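Local coordinates for protein ribose 5-phosphate isomerase B (Anaplasma phagocytophilum, PDB 4EM8) that probably interconverts ribose 5-phosphate and ribulose 5-phosphate, as a member of the LacAB/RpiB family of sugar isomerases, at residues Gly67-Gly72 and Val109-Ser114. Numbering follows the deposited sequence.
Sequences GVLICG and VLCFGS
L69 and F112 lose the most area to this pairing of adjacent parallel strands, on opposite faces of the sheet. On the face shared by L69, V109 and C111, L69 CD1 rests 3.7 Å from V109 CG1, the side chains crossing at an angle, while L69 CB faces the sulfur of C111; M77 and A81 of helix 75-81 pack over L69. On the other face, chi1 -71°, with CG anti to the carbonyl carbon, sends the F112 ring off the sheet, leaning slightly back toward V68, whose CG1 meets its edge 4.0 Å from F112 CD2. I70 CG1 also lies at that edge, L110 CD1, from the same strand, sits over one ring face near the rim, and L21 and L25 of helix 19-31 pack against F112. Between the layers, the L69 peptide units bind both ways: L69 N donates to L110 O (2.9 Å), and L69 O accepts F112 N (3.0 Å), almost in line with the carbonyl. L110 N to G67 O extends the pattern toward the strand starts. Toward the C-terminal ends it slackens: C71 N to F112 O is weak at 3.4 Å, but S114 N donates to C71 O at 3.0 Å, in the carbonyl plane. I70 CG2 touches S114 CB there (3.7 Å). This is the core of an alpha/beta sheet with helices on both faces. The apolar layers and buried backbone hydrogen bonds probably hold the strand end carrying C71, the predicted proton acceptor; the S114 N bond to C71 O probably helps position the loop start at G72, predicted to bind D-ribulose 5-phosphate.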
# COMPACT_ATOMS: atom_id res chain seq x y z
N GLY A 67 12.23 -6.31 -5.03
CA GLY A 67 12.68 -5.54 -3.89
C GLY A 67 11.91 -5.90 -2.66
O GLY A 67 10.78 -6.37 -2.75
N VAL A 68 12.53 -5.70 -1.51
CA VAL A 68 11.88 -5.83 -0.22
C VAL A 68 12.21 -4.58 0.59
O VAL A 68 13.40 -4.22 0.75
CB VAL A 68 12.31 -7.09 0.56
CG1 VAL A 68 11.63 -7.15 1.91
CG2 VAL A 68 11.99 -8.38 -0.20
N LEU A 69 11.18 -3.89 1.06
CA LEU A 69 11.32 -2.70 1.91
C LEU A 69 10.70 -2.86 3.30
O LEU A 69 9.57 -3.35 3.43
CB LEU A 69 10.68 -1.51 1.20
CG LEU A 69 11.31 -1.09 -0.14
CD1 LEU A 69 10.41 -0.06 -0.84
CD2 LEU A 69 12.72 -0.51 0.02
N ILE A 70 11.39 -2.40 4.35
CA ILE A 70 10.91 -2.66 5.72
C ILE A 70 10.99 -1.43 6.62
O ILE A 70 12.04 -0.83 6.74
CB ILE A 70 11.65 -3.83 6.41
CG1 ILE A 70 11.77 -5.08 5.48
CG2 ILE A 70 10.94 -4.20 7.73
CD1 ILE A 70 12.78 -6.08 5.95
N CYS A 71 9.87 -1.03 7.20
CA CYS A 71 9.89 0.02 8.23
C CYS A 71 9.06 -0.54 9.37
O CYS A 71 8.65 -1.70 9.32
CB CYS A 71 9.38 1.36 7.71
SG CYS A 71 7.65 1.44 7.14
N GLY A 72 8.76 0.27 10.38
CA GLY A 72 8.00 -0.25 11.52
C GLY A 72 6.65 -0.88 11.17
O GLY A 72 6.30 -1.96 11.68
N VAL A 109 7.69 -5.30 -5.56
CA VAL A 109 8.24 -4.88 -4.25
C VAL A 109 7.32 -5.30 -3.09
O VAL A 109 6.11 -4.92 -3.03
CB VAL A 109 8.49 -3.36 -4.21
CG1 VAL A 109 8.87 -2.85 -2.80
CG2 VAL A 109 9.53 -2.99 -5.26
N LEU A 110 7.88 -6.07 -2.17
CA LEU A 110 7.19 -6.53 -0.98
C LEU A 110 7.57 -5.63 0.21
O LEU A 110 8.76 -5.47 0.51
CB LEU A 110 7.51 -8.00 -0.71
CG LEU A 110 7.01 -8.72 0.57
CD1 LEU A 110 5.51 -8.57 0.79
CD2 LEU A 110 7.41 -10.21 0.56
N CYS A 111 6.58 -5.04 0.87
CA CYS A 111 6.82 -4.25 2.08
C CYS A 111 6.37 -4.98 3.36
O CYS A 111 5.32 -5.56 3.36
CB CYS A 111 6.08 -2.92 1.97
SG CYS A 111 6.59 -1.96 0.52
N PHE A 112 7.15 -4.91 4.43
CA PHE A 112 6.79 -5.46 5.73
C PHE A 112 6.83 -4.39 6.82
O PHE A 112 7.58 -3.43 6.71
CB PHE A 112 7.81 -6.51 6.18
CG PHE A 112 7.75 -7.77 5.41
CD1 PHE A 112 6.71 -8.63 5.60
CD2 PHE A 112 8.80 -8.14 4.56
CE1 PHE A 112 6.64 -9.81 4.90
CE2 PHE A 112 8.75 -9.32 3.87
CZ PHE A 112 7.67 -10.17 4.06
N GLY A 113 6.06 -4.63 7.87
CA GLY A 113 6.02 -3.83 9.10
C GLY A 113 6.66 -4.67 10.16
O GLY A 113 6.00 -5.55 10.77
N SER A 114 7.94 -4.39 10.43
CA SER A 114 8.76 -5.24 11.28
C SER A 114 8.24 -5.30 12.71
O SER A 114 8.44 -6.30 13.39
CB SER A 114 10.22 -4.76 11.30
OG SER A 114 10.30 -3.42 11.83